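Local coordinates for cytosine deaminase (Klebsiella pneumoniae, PDB 4R85), which catalyses the hydrolytic deamination of cytosine and probably of 5-methylcytosine, and holds an iron(II) ion in the barrel of its amidohydrolase fold, at residues P50-P55 / N321-L326; S191-M196 / A225-V230; G66-N71 / W83-A88; I3-L8 / A31-A36. All coordinates share one frame; numbering follows the deposited sequence.

Contact 1 (P50-P55 / N321-L326); sequences PPFVEP and NILRIL
Ile322 lays its CG2 methyl over one face of the Phe52 ring, a CH-pi contact in which the methyl stands 4.0 Å from the ring centroid and 28° off the normal. The methyl sits toward the CG-CD2 bond, 3.6 Å from both Phe52 CG and Phe52 CD2. At the far end of the same ring Leu323 comes in obliquely, its CD2 3.7 Å from Phe52 CZ, and the two side chains run at about a right angle.

The other branch of Ile322 goes a different way. Its chi1 (-161°) puts CG1 anti to the backbone N, and from there CD1 reaches Val53 O and, 3.4 Å away, Glu54 OE1. This is a van der Waals contact of a methyl with a carboxylate whose polar partners lie outside the two segments: OE2 accepts from the backbone N of the metal ligand His56, and OE1 from Gln307 N. Asn321 caps the helix, its OD1 accepting from Leu323 N at 3.1 Å.

The short axes of strand 52-55 and helix 322-326 cross at 74°, a helix of the amidohydrolase TIM barrel covering a barrel strand. Strand 47-57 lies between 111-119 and 372-375 in the sheet; Leu373 and Leu375 add to the packing round Phe52, while Ile325 and Leu326 rest on Phe305 of strand 303-305. Arg324, salt-bridged to Asp327 of the second subunit, places the helix at the dimer interface.

Contact 2 (S191-M196 / A225-V230); sequences SVMFLM and AEEARV
Bends at chi2 shape all three long side chains of this contact, Met193 (-58°), Met196 and Glu227 (-51°). In Glu227 the bend lays the CG-CD end across Met193 SD, and the bend in Met193 swings its thioether out to meet it. Met196 bends again at chi3, and that second turn delivers its methyl to the backbone of helix 220-231.

Met193 crosses Glu227 at about a right angle. Its SD lies 3.5 Å from Glu227 CD, and CE is equally close to OE1, so sulfur and methyl both bear on the carboxylate end. Met196 approaches from another part of the same residue: CG packs 3.9 Å from Glu227 CB, while CE reaches past it to within 3.6 Å of Ala228 N and touches the CB of that alanine more loosely. Val192 adds a marginal touch on Glu227 CG. The helices are 10.5 Å apart where their short axes come nearest and run at 34° to each other, both in the same sense, as neighbouring helices round an alpha/beta barrel do.

Van der Waals contact alone joins the two segments, and the charge of Glu227 is answered within its own helix, where OE2 makes a salt bridge with Arg231 NE. Met193 thus packs on a carboxylate already engaged by an arginine, while Met196 packs on the aliphatic CB and reaches on to Ala228.

Contact 3 (G66-N71 / W83-A88); sequences GEPEWN and WSQRKA
Glu67 and Arg86 run side by side, pointing the same way, and meet in a salt bridge through a single carboxylate oxygen. Arg86 leaves its helix with CG anti to the backbone N (chi1 -178°) and bends at chi2, which brings NE to Glu67. That NE gives the main bond to Glu67 OE1, 2.6 Å long, reaching the oxygen nearly along its C-O axis with an N-H...O angle of 152°. NH1 of Arg86 adds a weak second bond to the same OE1. The oxygen lies at the guanidinium edge, near its plane. Arg86 NH1 has another acidic partner in Asp94, so the arginine bridges two carboxylates, which would be expected to stabilise its positive charge.

A second polar pair joins Gln85 to Glu69. The Gln85 NE2 bond to Glu69 OE2 is 3.0 Å long and nearly straight at 171°; the acceptor lies close to the amide plane, yet the donor comes from above the carboxylate plane. Their remaining oxygens are also occupied: Glu69 OE1 by a salt bridge to Arg72, and Gln85 OE1 by Arg82 NH2. The Arg82 bond holds the amide with its NH2 group toward Glu69.

Between the two polar pairs sits Pro68, entered through a cis peptide bond, its CD packed 3.6 Å from Gln85 CB.

The contact folds the connection after the first barrel strand, 47-57, back onto the last turn of helix 76-87. On the helix's other side Trp83 NE1 and Lys87 NZ both bond to Asp119 at the end of strand 111-119. In the loop, Trp70 meets the ring of Tyr338 of the second subunit.

Contact 4 (I3-L8 / A31-A36); sequences IINARL and AAMQTA
The chain turns a corner at Asn5, whose phi and psi are both positive (60°, 35°), and its CA lies 5.9 Å from that of Met33 in the irregular segment 31-36. The Asn5 amide faces the backbone of Gln34 and bonds to it twice. Gln34 N donates to Asn5 OD1 at 2.9 Å, tilted slightly from the carbonyl plane. Asn5 ND2 returns a 3.0 Å bond to Gln34 O, on a lone pair of that oxygen and almost straight at 176°. The two bonds fix the rotation of the amide, and ND2 has a further acceptor in Asp42 OD1.

Met33 crosses the asparagine at about a right angle. Its bend at chi2 folds the thioether back, bringing CE to 3.3 Å from Asn5 ND2 and SD to 3.6 Å from Asn5 CG. Farther along, Ile4 CD1 rests 3.9 Å from Thr35 O.

By pairing with both N and O of one residue, as a neighbouring strand's backbone would, Asn5 fastens the connection from edge strand 23-29 to edge strand 41-42 onto the small mixed sheet outside the barrel. Strand 2-7 lies there between 14-20 and 41-42, and Met33 also touches Leu14 of strand 14-20.

Contact 4 closes first along the chain, within the small N-terminal mixed sheet; contact 1 then opens on strand 47-57 and encloses contacts 3 and 2, in that order, before helix 322-332 completes it. Contact 1 lies deepest, its centre about 8 Å from the chain's centre, with the Glu54 side chain about 9 Å from the iron. Contacts 2 and 3 lie on the barrel's outer parts, their centres about 29 and 28 Å from that of contact 1. Contact 4 is across the chain's centre from both, about 49 and 52 Å away centre to centre. The contacts thus sample the barrel's interior, its outer parts and the separate small sheet.

Contact 1 (P50-P55 / N321-L326)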
loop_
_atom_site.group_PDB
_atom_site.type_symbol
_atom_site.label_atom_id
_atom_site.label_comp_id
_atom_site.label_asym_id
_atom_site.label_seq_id
_atom_site.Cartn_x
_atom_site.Cartn_y
_atom_site.Cartn_z
ATOM N N PRO A 50 -12.478 14.443 -12.580
ATOM C CA PRO A 50 -11.408 15.362 -12.973
ATOM C C PRO A 50 -10.047 14.676 -12.744
ATOM O O PRO A 50 -9.980 13.665 -12.036
ATOM C CB PRO A 50 -11.617 16.551 -12.027
ATOM C CG PRO A 50 -12.321 15.962 -10.827
ATOM C CD PRO A 50 -13.249 14.946 -11.428
ATOM N N PRO A 51 -8.972 15.195 -13.359
ATOM C CA PRO A 51 -7.688 14.477 -13.310
ATOM C C PRO A 51 -7.145 14.314 -11.899
ATOM O O PRO A 51 -7.470 15.093 -10.997
ATOM C CB PRO A 51 -6.745 15.378 -14.119
ATOM C CG PRO A 51 -7.660 16.246 -14.958
ATOM C CD PRO A 51 -8.886 16.445 -14.138
ATOM N N PHE A 52 -6.321 13.295 -11.699
ATOM C CA PHE A 52 -5.638 13.174 -10.422
ATOM C C PHE A 52 -4.648 14.330 -10.282
ATOM O O PHE A 52 -4.193 14.896 -11.281
ATOM C CB PHE A 52 -4.920 11.831 -10.309
ATOM C CG PHE A 52 -5.849 10.661 -10.112
ATOM C CD1 PHE A 52 -5.904 9.640 -11.042
ATOM C CD2 PHE A 52 -6.663 10.584 -8.989
ATOM C CE1 PHE A 52 -6.757 8.557 -10.863
ATOM C CE2 PHE A 52 -7.515 9.510 -8.802
ATOM C CZ PHE A 52 -7.563 8.494 -9.744
ATOM N N VAL A 53 -4.327 14.674 -9.038
ATOM C CA VAL A 53 -3.383 15.739 -8.747
ATOM C C VAL A 53 -2.215 15.165 -7.949
ATOM O O VAL A 53 -2.405 14.327 -7.073
ATOM C CB VAL A 53 -4.065 16.859 -7.925
ATOM C CG1 VAL A 53 -3.090 17.990 -7.620
ATOM C CG2 VAL A 53 -5.304 17.380 -8.643
ATOM N N GLU A 54 -1.003 15.592 -8.284
ATOM C CA GLU A 54 0.165 15.279 -7.477
ATOM C C GLU A 54 0.640 16.589 -6.881
ATOM O O GLU A 54 1.430 17.298 -7.494
ATOM C CB GLU A 54 1.271 14.665 -8.332
ATOM C CG GLU A 54 2.552 14.396 -7.538
ATOM C CD GLU A 54 2.258 13.829 -6.150
ATOM O OE1 GLU A 54 2.014 12.606 -6.048
ATOM O OE2 GLU A 54 2.256 14.604 -5.164
ATOM N N PRO A 55 0.146 16.925 -5.684
ATOM C CA PRO A 55 0.379 18.259 -5.127
ATOM C C PRO A 55 1.722 18.401 -4.425
ATOM O O PRO A 55 1.999 19.482 -3.906
ATOM C CB PRO A 55 -0.749 18.402 -4.096
ATOM C CG PRO A 55 -0.971 16.988 -3.620
ATOM C CD PRO A 55 -0.732 16.106 -4.830
ATOM N N ASN A 321 1.683 6.285 -9.449
ATOM C CA ASN A 321 0.268 5.945 -9.202
ATOM C C ASN A 321 -0.259 6.460 -7.859
ATOM O O ASN A 321 0.010 5.871 -6.813
ATOM C CB ASN A 321 0.059 4.430 -9.300
ATOM C CG ASN A 321 -1.405 4.021 -9.153
ATOM O OD1 ASN A 321 -2.313 4.844 -9.273
ATOM N ND2 ASN A 321 -1.634 2.737 -8.909
ATOM N N ILE A 322 -1.014 7.556 -7.897
ATOM C CA ILE A 322 -1.531 8.172 -6.670
ATOM C C ILE A 322 -2.552 7.286 -5.931
ATOM O O ILE A 322 -2.768 7.441 -4.721
ATOM C CB ILE A 322 -2.135 9.580 -6.949
ATOM C CG1 ILE A 322 -2.247 10.396 -5.653
ATOM C CG2 ILE A 322 -3.490 9.459 -7.629
ATOM C CD1 ILE A 322 -1.103 11.361 -5.428
ATOM N N LEU A 323 -3.168 6.343 -6.640
ATOM C CA LEU A 323 -4.120 5.436 -5.984
ATOM C C LEU A 323 -3.414 4.517 -4.986
ATOM O O LEU A 323 -4.018 4.060 -4.012
ATOM C CB LEU A 323 -4.897 4.610 -7.007
ATOM C CG LEU A 323 -5.933 5.398 -7.816
ATOM C CD1 LEU A 323 -6.748 4.469 -8.706
ATOM C CD2 LEU A 323 -6.836 6.204 -6.886
ATOM N N ARG A 324 -2.136 4.242 -5.228
ATOM C CA ARG A 324 -1.373 3.424 -4.302
ATOM C C ARG A 324 -1.169 4.217 -3.009
ATOM O O ARG A 324 -1.257 3.666 -1.913
ATOM C CB ARG A 324 -0.018 3.021 -4.915
ATOM C CG ARG A 324 0.711 1.919 -4.152
ATOM C CD ARG A 324 2.083 1.585 -4.783
ATOM N NE ARG A 324 2.929 2.775 -4.833
ATOM C CZ ARG A 324 3.861 3.077 -3.936
ATOM N NH1 ARG A 324 4.106 2.260 -2.916
ATOM N NH2 ARG A 324 4.554 4.202 -4.060
ATOM N N ILE A 325 -0.895 5.514 -3.156
ATOM C CA ILE A 325 -0.711 6.421 -2.020
ATOM C C ILE A 325 -1.996 6.578 -1.216
ATOM O O ILE A 325 -1.989 6.560 0.026
ATOM C CB ILE A 325 -0.294 7.826 -2.501
ATOM C CG1 ILE A 325 0.981 7.760 -3.336
ATOM C CG2 ILE A 325 -0.150 8.797 -1.333
ATOM C CD1 ILE A 325 2.011 6.759 -2.891
ATOM N N LEU A 326 -3.101 6.751 -1.934
ATOM C CA LEU A 326 -4.403 6.835 -1.304
ATOM C C LEU A 326 -4.651 5.601 -0.455
ATOM O O LEU A 326 -5.045 5.713 0.692
ATOM C CB LEU A 326 -5.506 6.997 -2.359
ATOM C CG LEU A 326 -6.949 7.018 -1.840
ATOM C CD1 LEU A 326 -7.139 8.162 -0.854
ATOM C CD2 LEU A 326 -7.937 7.138 -3.008
#

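Contact 2 (S191-M196 / A225-V230)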
loop_
_atom_site.group_PDB
_atom_site.type_symbol
_atom_site.label_atom_id
_atom_site.label_comp_id
_atom_site.label_asym_id
_atom_site.label_seq_id
_atom_site.Cartn_x
_atom_site.Cartn_y
_atom_site.Cartn_z
ATOM N N SER A 191 12.923 32.053 9.818
ATOM C CA SER A 191 12.777 31.567 8.441
ATOM C C SER A 191 11.321 31.671 7.972
ATOM O O SER A 191 11.054 32.025 6.819
ATOM C CB SER A 191 13.320 30.141 8.270
ATOM O OG SER A 191 12.443 29.158 8.803
ATOM N N VAL A 192 10.380 31.372 8.864
ATOM C CA VAL A 192 8.967 31.453 8.488
ATOM C C VAL A 192 8.563 32.908 8.253
ATOM O O VAL A 192 7.848 33.207 7.287
ATOM C CB VAL A 192 8.041 30.768 9.518
ATOM C CG1 VAL A 192 6.571 31.020 9.173
ATOM C CG2 VAL A 192 8.340 29.260 9.593
ATOM N N MET A 193 9.034 33.815 9.106
ATOM C CA MET A 193 8.741 35.241 8.911
ATOM C C MET A 193 9.277 35.731 7.569
ATOM O O MET A 193 8.572 36.425 6.824
ATOM C CB MET A 193 9.316 36.087 10.049
ATOM C CG MET A 193 8.822 35.682 11.429
ATOM S SD MET A 193 7.003 35.760 11.557
ATOM C CE MET A 193 6.781 35.269 13.273
ATOM N N PHE A 194 10.515 35.348 7.253
ATOM C CA PHE A 194 11.116 35.694 5.971
ATOM C C PHE A 194 10.322 35.172 4.771
ATOM O O PHE A 194 10.064 35.910 3.826
ATOM C CB PHE A 194 12.568 35.191 5.868
ATOM C CG PHE A 194 13.121 35.281 4.474
ATOM C CD1 PHE A 194 13.578 36.499 3.974
ATOM C CD2 PHE A 194 13.128 34.170 3.639
ATOM C CE1 PHE A 194 14.068 36.599 2.671
ATOM C CE2 PHE A 194 13.625 34.262 2.330
ATOM C CZ PHE A 194 14.092 35.477 1.852
ATOM N N LEU A 195 9.976 33.891 4.790
ATOM C CA LEU A 195 9.374 33.278 3.617
ATOM C C LEU A 195 7.965 33.828 3.386
ATOM O O LEU A 195 7.542 34.004 2.247
ATOM C CB LEU A 195 9.379 31.745 3.698
ATOM C CG LEU A 195 8.422 30.967 4.611
ATOM C CD1 LEU A 195 7.053 30.682 3.952
ATOM C CD2 LEU A 195 9.083 29.657 5.044
ATOM N N MET A 196 7.254 34.116 4.468
ATOM C CA MET A 196 5.938 34.736 4.344
ATOM C C MET A 196 6.040 36.163 3.799
ATOM O O MET A 196 5.241 36.563 2.955
ATOM C CB MET A 196 5.175 34.690 5.678
ATOM C CG MET A 196 4.798 33.279 6.117
ATOM S SD MET A 196 3.633 32.428 5.012
ATOM C CE MET A 196 2.068 33.159 5.536
ATOM N N ALA A 225 0.801 28.977 10.508
ATOM C CA ALA A 225 -0.651 29.179 10.482
ATOM C C ALA A 225 -1.001 30.569 11.004
ATOM O O ALA A 225 -1.886 31.241 10.460
ATOM C CB ALA A 225 -1.366 28.090 11.295
ATOM N N GLU A 226 -0.304 31.018 12.046
ATOM C CA GLU A 226 -0.589 32.360 12.559
ATOM C C GLU A 226 -0.218 33.465 11.561
ATOM O O GLU A 226 -0.961 34.429 11.399
ATOM C CB GLU A 226 0.046 32.592 13.939
ATOM C CG GLU A 226 -0.100 34.024 14.503
ATOM C CD GLU A 226 -1.543 34.456 14.819
ATOM O OE1 GLU A 226 -2.499 33.684 14.597
ATOM O OE2 GLU A 226 -1.716 35.593 15.306
ATOM N N GLU A 227 0.924 33.331 10.887
ATOM C CA GLU A 227 1.280 34.316 9.873
ATOM C C GLU A 227 0.247 34.328 8.755
ATOM O O GLU A 227 -0.147 35.389 8.273
ATOM C CB GLU A 227 2.678 34.028 9.312
ATOM C CG GLU A 227 3.779 34.353 10.325
ATOM C CD GLU A 227 3.615 35.763 10.892
ATOM O OE1 GLU A 227 3.575 35.913 12.138
ATOM O OE2 GLU A 227 3.514 36.723 10.090
ATOM N N ALA A 228 -0.182 33.145 8.331
ATOM C CA ALA A 228 -1.178 33.060 7.279
ATOM C C ALA A 228 -2.482 33.741 7.708
ATOM O O ALA A 228 -3.113 34.446 6.912
ATOM C CB ALA A 228 -1.428 31.614 6.918
ATOM N N ARG A 229 -2.878 33.534 8.964
ATOM C CA ARG A 229 -4.143 34.090 9.478
ATOM C C ARG A 229 -4.079 35.616 9.539
ATOM O O ARG A 229 -4.965 36.309 9.042
ATOM C CB ARG A 229 -4.470 33.526 10.872
ATOM C CG ARG A 229 -5.854 33.961 11.404
ATOM C CD ARG A 229 -6.000 33.744 12.916
ATOM N NE ARG A 229 -5.077 34.594 13.665
ATOM C CZ ARG A 229 -5.332 35.851 14.020
ATOM N NH1 ARG A 229 -6.496 36.407 13.708
ATOM N NH2 ARG A 229 -4.423 36.551 14.694
ATOM N N VAL A 230 -3.011 36.130 10.141
ATOM C CA VAL A 230 -2.810 37.571 10.301
ATOM C C VAL A 230 -2.715 38.292 8.954
ATOM O O VAL A 230 -3.233 39.406 8.784
ATOM C CB VAL A 230 -1.544 37.841 11.147
ATOM C CG1 VAL A 230 -1.051 39.272 10.972
ATOM C CG2 VAL A 230 -1.818 37.538 12.608
#

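Contact 3 (G66-N71 / W83-A88)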
loop_
_atom_site.group_PDB
_atom_site.type_symbol
_atom_site.label_atom_id
_atom_site.label_comp_id
_atom_site.label_asym_id
_atom_site.label_seq_id
_atom_site.Cartn_x
_atom_site.Cartn_y
_atom_site.Cartn_z
ATOM N N GLY A 66 20.476 5.942 -5.111
ATOM C CA GLY A 66 21.742 5.221 -5.132
ATOM C C GLY A 66 22.919 5.951 -5.761
ATOM O O GLY A 66 24.017 5.387 -5.879
ATOM N N GLU A 67 22.697 7.196 -6.173
ATOM C CA GLU A 67 23.735 8.009 -6.811
ATOM C C GLU A 67 24.200 9.110 -5.869
ATOM O O GLU A 67 23.426 10.008 -5.550
ATOM C CB GLU A 67 23.179 8.675 -8.074
ATOM C CG GLU A 67 22.626 7.714 -9.120
ATOM C CD GLU A 67 21.953 8.432 -10.284
ATOM O OE1 GLU A 67 21.822 9.678 -10.239
ATOM O OE2 GLU A 67 21.547 7.747 -11.248
ATOM N N PRO A 68 25.472 9.074 -5.444
ATOM C CA PRO A 68 26.512 8.086 -5.751
ATOM C C PRO A 68 26.492 6.917 -4.763
ATOM O O PRO A 68 27.188 5.925 -4.954
ATOM C CB PRO A 68 27.799 8.899 -5.599
ATOM C CG PRO A 68 27.483 9.857 -4.508
ATOM C CD PRO A 68 26.006 10.196 -4.645
ATOM N N GLU A 69 25.694 7.034 -3.704
ATOM C CA GLU A 69 25.497 5.894 -2.815
ATOM C C GLU A 69 24.095 5.884 -2.213
ATOM O O GLU A 69 23.327 6.833 -2.379
ATOM C CB GLU A 69 26.578 5.828 -1.731
ATOM C CG GLU A 69 26.665 7.044 -0.833
ATOM C CD GLU A 69 27.931 7.044 0.019
ATOM O OE1 GLU A 69 27.992 6.285 1.012
ATOM O OE2 GLU A 69 28.868 7.802 -0.308
ATOM N N TRP A 70 23.771 4.802 -1.516
ATOM C CA TRP A 70 22.422 4.590 -1.001
ATOM C C TRP A 70 22.178 5.196 0.383
ATOM O O TRP A 70 23.094 5.320 1.197
ATOM C CB TRP A 70 22.107 3.091 -0.977
ATOM C CG TRP A 70 21.897 2.526 -2.338
ATOM C CD1 TRP A 70 22.840 1.978 -3.156
ATOM C CD2 TRP A 70 20.657 2.468 -3.056
ATOM N NE1 TRP A 70 22.264 1.576 -4.339
ATOM C CE2 TRP A 70 20.925 1.865 -4.301
ATOM C CE3 TRP A 70 19.350 2.862 -2.764
ATOM C CZ2 TRP A 70 19.930 1.650 -5.254
ATOM C CZ3 TRP A 70 18.360 2.644 -3.710
ATOM C CH2 TRP A 70 18.655 2.046 -4.938
ATOM N N ASN A 71 20.926 5.572 0.632
ATOM C CA ASN A 71 20.470 5.960 1.962
ATOM C C ASN A 71 20.294 4.693 2.805
ATOM O O ASN A 71 19.254 4.049 2.751
ATOM C CB ASN A 71 19.133 6.708 1.839
ATOM C CG ASN A 71 18.628 7.277 3.169
ATOM O OD1 ASN A 71 19.088 6.902 4.241
ATOM N ND2 ASN A 71 17.656 8.180 3.091
ATOM N N TRP A 83 21.646 13.511 -1.050
ATOM C CA TRP A 83 21.220 14.470 -2.056
ATOM C C TRP A 83 22.297 15.519 -2.259
ATOM O O TRP A 83 22.574 15.933 -3.389
ATOM C CB TRP A 83 19.898 15.134 -1.646
ATOM C CG TRP A 83 19.476 16.242 -2.564
ATOM C CD1 TRP A 83 19.223 17.541 -2.220
ATOM C CD2 TRP A 83 19.258 16.151 -3.985
ATOM N NE1 TRP A 83 18.861 18.259 -3.336
ATOM C CE2 TRP A 83 18.871 17.433 -4.429
ATOM C CE3 TRP A 83 19.363 15.115 -4.922
ATOM C CZ2 TRP A 83 18.581 17.706 -5.771
ATOM C CZ3 TRP A 83 19.070 15.387 -6.260
ATOM C CH2 TRP A 83 18.686 16.671 -6.667
ATOM N N SER A 84 22.899 15.957 -1.160
ATOM C CA SER A 84 24.017 16.897 -1.236
ATOM C C SER A 84 25.171 16.353 -2.098
ATOM O O SER A 84 25.766 17.082 -2.882
ATOM C CB SER A 84 24.500 17.254 0.172
ATOM O OG SER A 84 25.526 18.225 0.114
ATOM N N GLN A 85 25.478 15.068 -1.959
ATOM C CA GLN A 85 26.475 14.426 -2.818
ATOM C C GLN A 85 26.061 14.430 -4.287
ATOM O O GLN A 85 26.891 14.644 -5.180
ATOM C CB GLN A 85 26.681 12.975 -2.396
ATOM C CG GLN A 85 27.296 12.794 -1.037
ATOM C CD GLN A 85 27.429 11.328 -0.691
ATOM O OE1 GLN A 85 26.434 10.655 -0.446
ATOM N NE2 GLN A 85 28.662 10.819 -0.697
ATOM N N ARG A 86 24.781 14.154 -4.525
ATOM C CA ARG A 86 24.248 14.052 -5.879
ATOM C C ARG A 86 24.236 15.417 -6.560
ATOM O O ARG A 86 24.401 15.512 -7.779
ATOM C CB ARG A 86 22.835 13.453 -5.854
ATOM C CG ARG A 86 22.203 13.249 -7.240
ATOM C CD ARG A 86 23.142 12.478 -8.179
ATOM N NE ARG A 86 22.471 12.105 -9.424
ATOM C CZ ARG A 86 22.374 12.896 -10.490
ATOM N NH1 ARG A 86 21.739 12.474 -11.575
ATOM N NH2 ARG A 86 22.900 14.115 -10.472
ATOM N N LYS A 87 24.042 16.472 -5.767
ATOM C CA LYS A 87 23.969 17.829 -6.309
ATOM C C LYS A 87 25.230 18.259 -7.036
ATOM O O LYS A 87 25.177 19.130 -7.904
ATOM C CB LYS A 87 23.631 18.845 -5.214
ATOM C CG LYS A 87 22.153 18.957 -4.949
ATOM C CD LYS A 87 21.898 19.315 -3.497
ATOM C CE LYS A 87 22.080 20.783 -3.227
ATOM N NZ LYS A 87 21.660 21.109 -1.828
ATOM N N ALA A 88 26.357 17.647 -6.686
ATOM C CA ALA A 88 27.634 17.986 -7.306
ATOM C C ALA A 88 27.687 17.589 -8.780
ATOM O O ALA A 88 28.527 18.090 -9.524
ATOM C CB ALA A 88 28.778 17.343 -6.539
#

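Contact 4 (I3-L8 / A31-A36)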
loop_
_atom_site.group_PDB
_atom_site.type_symbol
_atom_site.label_atom_id
_atom_site.label_comp_id
_atom_site.label_asym_id
_atom_site.label_seq_id
_atom_site.Cartn_x
_atom_site.Cartn_y
_atom_site.Cartn_z
ATOM N N ILE A 3 -19.188 11.850 -24.250
ATOM C CA ILE A 3 -19.016 10.661 -23.426
ATOM C C ILE A 3 -20.373 10.281 -22.862
ATOM O O ILE A 3 -21.039 11.112 -22.255
ATOM C CB ILE A 3 -18.055 10.902 -22.254
ATOM C CG1 ILE A 3 -16.696 11.414 -22.754
ATOM C CG2 ILE A 3 -17.885 9.623 -21.455
ATOM C CD1 ILE A 3 -15.829 11.987 -21.666
ATOM N N ILE A 4 -20.793 9.037 -23.073
ATOM C CA ILE A 4 -22.074 8.571 -22.541
ATOM C C ILE A 4 -21.893 7.486 -21.479
ATOM O O ILE A 4 -20.812 6.900 -21.358
ATOM C CB ILE A 4 -23.007 8.023 -23.645
ATOM C CG1 ILE A 4 -22.398 6.791 -24.328
ATOM C CG2 ILE A 4 -23.347 9.112 -24.668
ATOM C CD1 ILE A 4 -23.351 6.109 -25.320
ATOM N N ASN A 5 -22.962 7.236 -20.722
ATOM C CA ASN A 5 -23.011 6.156 -19.739
ATOM C C ASN A 5 -21.948 6.307 -18.660
ATOM O O ASN A 5 -21.391 5.319 -18.174
ATOM C CB ASN A 5 -22.871 4.790 -20.418
ATOM C CG ASN A 5 -24.029 4.473 -21.342
ATOM O OD1 ASN A 5 -25.165 4.900 -21.113
ATOM N ND2 ASN A 5 -23.748 3.710 -22.395
ATOM N N ALA A 6 -21.662 7.547 -18.287
ATOM C CA ALA A 6 -20.624 7.807 -17.304
ATOM C C ALA A 6 -21.232 8.018 -15.931
ATOM O O ALA A 6 -22.264 8.675 -15.796
ATOM C CB ALA A 6 -19.809 9.015 -17.700
ATOM N N ARG A 7 -20.600 7.444 -14.917
ATOM C CA ARG A 7 -20.959 7.764 -13.544
ATOM C C ARG A 7 -20.202 9.005 -13.108
ATOM O O ARG A 7 -19.082 9.259 -13.567
ATOM C CB ARG A 7 -20.624 6.603 -12.613
ATOM C CG ARG A 7 -21.326 5.303 -12.969
ATOM C CD ARG A 7 -22.760 5.291 -12.505
ATOM N NE ARG A 7 -22.851 5.394 -11.056
ATOM C CZ ARG A 7 -22.846 4.355 -10.228
ATOM N NH1 ARG A 7 -22.936 4.562 -8.920
ATOM N NH2 ARG A 7 -22.757 3.116 -10.704
ATOM N N LEU A 8 -20.808 9.781 -12.220
ATOM C CA LEU A 8 -20.091 10.866 -11.554
ATOM C C LEU A 8 -19.988 10.515 -10.079
ATOM O O LEU A 8 -20.734 9.663 -9.588
ATOM C CB LEU A 8 -20.805 12.201 -11.765
ATOM C CG LEU A 8 -20.837 12.658 -13.227
ATOM C CD1 LEU A 8 -21.673 13.921 -13.362
ATOM C CD2 LEU A 8 -19.411 12.886 -13.764
ATOM N N ALA A 31 -31.707 8.863 -18.456
ATOM C CA ALA A 31 -32.786 8.086 -17.854
ATOM C C ALA A 31 -32.295 6.692 -17.482
ATOM O O ALA A 31 -32.721 6.117 -16.481
ATOM C CB ALA A 31 -33.970 7.997 -18.802
ATOM N N ALA A 32 -31.393 6.155 -18.298
ATOM C CA ALA A 32 -30.809 4.843 -18.044
ATOM C C ALA A 32 -29.629 4.608 -18.973
ATOM O O ALA A 32 -29.224 5.499 -19.719
ATOM C CB ALA A 32 -31.850 3.736 -18.224
ATOM N N MET A 33 -29.085 3.400 -18.913
ATOM C CA MET A 33 -28.027 2.976 -19.816
ATOM C C MET A 33 -28.498 3.106 -21.268
ATOM O O MET A 33 -29.597 2.658 -21.623
ATOM C CB MET A 33 -27.644 1.531 -19.502
ATOM C CG MET A 33 -26.327 1.103 -20.068
ATOM S SD MET A 33 -24.944 1.780 -19.144
ATOM C CE MET A 33 -23.602 1.214 -20.174
ATOM N N GLN A 34 -27.677 3.737 -22.103
ATOM C CA GLN A 34 -28.050 3.990 -23.495
ATOM C C GLN A 34 -27.178 3.223 -24.481
ATOM O O GLN A 34 -25.984 3.078 -24.268
ATOM C CB GLN A 34 -27.966 5.486 -23.792
ATOM C CG GLN A 34 -28.928 6.319 -22.950
ATOM C CD GLN A 34 -28.762 7.814 -23.151
ATOM O OE1 GLN A 34 -27.883 8.262 -23.892
ATOM N NE2 GLN A 34 -29.609 8.597 -22.488
ATOM N N THR A 35 -27.774 2.735 -25.562
ATOM C CA THR A 35 -26.992 2.148 -26.645
ATOM C C THR A 35 -26.091 3.230 -27.257
ATOM O O THR A 35 -26.391 4.422 -27.151
ATOM C CB THR A 35 -27.895 1.535 -27.718
ATOM O OG1 THR A 35 -28.766 2.546 -28.236
ATOM C CG2 THR A 35 -28.739 0.403 -27.125
ATOM N N ALA A 36 -24.988 2.812 -27.880
ATOM C CA ALA A 36 -23.979 3.735 -28.410
ATOM C C ALA A 36 -24.565 4.814 -29.320
ATOM O O ALA A 36 -25.664 4.659 -29.850
ATOM C CB ALA A 36 -22.884 2.963 -29.135
#